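Local coordinates for WbbZ protein (Klebsiella pneumoniae subsp. pneumoniae NTUH-K2044, PDB 6X1L) that is functionally uncharacterized but belongs to the polysaccharide pyruvyl transferase family, so probably acts in the pyruvylation of a bacterial polysaccharide, at residues A[131-135]-A[136-140]. Numbering follows the deposited sequence.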
loop_
_atom_site.group_PDB
_atom_site.type_symbol
_atom_site.label_atom_id
_atom_site.label_comp_id
_atom_site.label_asym_id
_atom_site.label_seq_id
_atom_site.Cartn_x
_atom_site.Cartn_y
_atom_site.Cartn_z
ATOM N N ASP A 131 24.540 24.164 2.071
ATOM C CA ASP A 131 25.141 25.473 1.827
ATOM C C ASP A 131 24.144 26.597 2.069
ATOM O O ASP A 131 24.536 27.689 2.490
ATOM C CB ASP A 131 25.689 25.549 0.404
ATOM C CG ASP A 131 26.866 24.626 0.186
ATOM O OD1 ASP A 131 27.461 24.180 1.189
ATOM O OD2 ASP A 131 27.201 24.351 -0.985
ATOM N N TYR A 132 22.858 26.350 1.820
ATOM C CA TYR A 132 21.848 27.366 2.087
ATOM C C TYR A 132 21.734 27.647 3.582
ATOM O O TYR A 132 21.851 28.801 4.017
ATOM C CB TYR A 132 20.504 26.925 1.501
ATOM C CG TYR A 132 19.321 27.729 1.989
ATOM C CD1 TYR A 132 19.347 29.118 1.987
ATOM C CD2 TYR A 132 18.169 27.094 2.435
ATOM C CE1 TYR A 132 18.266 29.850 2.433
ATOM C CE2 TYR A 132 17.084 27.816 2.876
ATOM C CZ TYR A 132 17.136 29.192 2.873
ATOM O OH TYR A 132 16.051 29.911 3.317
ATOM N N ILE A 133 21.524 26.602 4.387
ATOM C CA ILE A 133 21.349 26.796 5.826
ATOM C C ILE A 133 22.598 27.412 6.442
ATOM O O ILE A 133 22.512 28.341 7.255
ATOM C CB ILE A 133 20.984 25.468 6.514
ATOM C CG1 ILE A 133 19.685 24.901 5.937
ATOM C CG2 ILE A 133 20.856 25.676 8.016
ATOM C CD1 ILE A 133 18.495 25.824 6.094
ATOM N N LYS A 134 23.778 26.905 6.077
ATOM C CA LYS A 134 25.001 27.475 6.624
ATOM C C LYS A 134 25.217 28.910 6.160
ATOM O O LYS A 134 25.906 29.670 6.849
ATOM C CB LYS A 134 26.211 26.608 6.258
ATOM C CG LYS A 134 26.838 26.913 4.905
ATOM C CD LYS A 134 28.051 26.024 4.655
ATOM C CE LYS A 134 28.766 26.410 3.367
ATOM N NZ LYS A 134 29.980 25.578 3.124
ATOM N N SER A 135 24.636 29.304 5.023
ATOM C CA SER A 135 24.734 30.695 4.601
ATOM C C SER A 135 23.892 31.607 5.479
ATOM O O SER A 135 24.171 32.807 5.554
ATOM C CB SER A 135 24.321 30.842 3.133
ATOM O OG SER A 135 22.913 30.848 2.975
ATOM N N LEU A 136 22.875 31.060 6.151
ATOM C CA LEU A 136 22.058 31.791 7.114
ATOM C C LEU A 136 22.724 31.879 8.479
ATOM O O LEU A 136 22.032 32.044 9.493
ATOM C CB LEU A 136 20.671 31.149 7.225
ATOM C CG LEU A 136 19.893 31.027 5.921
ATOM C CD1 LEU A 136 18.531 30.378 6.141
ATOM C CD2 LEU A 136 19.743 32.394 5.285
ATOM N N ASN A 137 24.053 31.748 8.520
ATOM C CA ASN A 137 24.881 31.843 9.717
ATOM C C ASN A 137 24.714 30.657 10.661
ATOM O O ASN A 137 25.098 30.742 11.830
ATOM C CB ASN A 137 24.630 33.157 10.462
ATOM C CG ASN A 137 25.913 33.877 10.806
ATOM O OD1 ASN A 137 26.974 33.592 10.242
ATOM N ND2 ASN A 137 25.826 34.823 11.727
ATOM N N TYR A 138 24.158 29.545 10.185
ATOM C CA TYR A 138 24.192 28.318 10.965
ATOM C C TYR A 138 25.612 27.768 11.007
ATOM O O TYR A 138 26.385 27.908 10.056
ATOM C CB TYR A 138 23.235 27.274 10.376
ATOM C CG TYR A 138 21.805 27.483 10.791
ATOM C CD1 TYR A 138 21.062 28.539 10.279
ATOM C CD2 TYR A 138 21.194 26.624 11.694
ATOM C CE1 TYR A 138 19.748 28.736 10.656
ATOM C CE2 TYR A 138 19.877 26.808 12.075
ATOM C CZ TYR A 138 19.159 27.865 11.553
ATOM O OH TYR A 138 17.851 28.054 11.935
ATOM N N GLU A 139 25.953 27.123 12.122
ATOM C CA GLU A 139 27.331 26.714 12.357
ATOM C C GLU A 139 27.494 25.234 12.059
ATOM O O GLU A 139 26.931 24.404 12.788
ATOM C CB GLU A 139 27.743 27.010 13.794
ATOM C CG GLU A 139 29.119 26.497 14.154
ATOM C CD GLU A 139 29.733 27.264 15.304
ATOM O OE1 GLU A 139 29.118 28.258 15.748
ATOM O OE2 GLU A 139 30.830 26.878 15.760
ATOM N N PRO A 140 28.256 24.861 11.028
ATOM C CA PRO A 140 28.419 23.438 10.704
ATOM C C PRO A 140 28.956 22.653 11.889
ATOM O O PRO A 140 29.820 23.123 12.630
ATOM C CB PRO A 140 29.413 23.450 9.537
ATOM C CG PRO A 140 29.251 24.799 8.924
ATOM C CD PRO A 140 28.964 25.728 10.071
#
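Leu136 N reaches back to Ile133 O (3.0 Å) and more weakly to Tyr132 O, Asn137 N bonds weakly to Lys134 O, and a positive phi at Asn137 (71°) turns the chain off helix 127-135. Ser135 OG, set between its own backbone N and carbonyl carbon (chi1 79°), makes a short bond of 2.5 Å to Tyr132 O, which thus accepts a side-chain hydroxyl as well as weak backbone bonds. After the turn, the side chain of Tyr138 folds back against Ile133. The CG2 branch of Ile133, trans to the backbone N, is the one directed at the ring: it lies over one face of Tyr138, 3.8 Å from the centroid, in a CH-pi contact displaced toward the rim, where Ile133 CG2 comes within 3.4 Å of Tyr138 CG. Leu136 packs obliquely on Tyr132, with Leu136 CD1 3.7 Å from Tyr132 CZ, near the hydroxyl end of the ring. On the solvent-exposed flank, the extended chain of Lys134 carries NZ to within 3.5 Å of Asp131 OD1, a salt bridge one turn back along the helix. The phenol ends are anchored outside the turn: Tyr138 OH bonds to Phe113 O and Tyr132 OH to Gly108 O, while Leu136 packs on Phe113 and Ile114 of helix 110-115. Ile133 and Tyr138 both touch Val144, and Tyr138 also meets Phe120 and Val122. Segment 136-140 begins the connection from helix 127-135 to strand 144-146, outermost in this chain's six-stranded sheet, which lies parallel to and beside strand 120-124 and completes a beta-alpha-beta crossover.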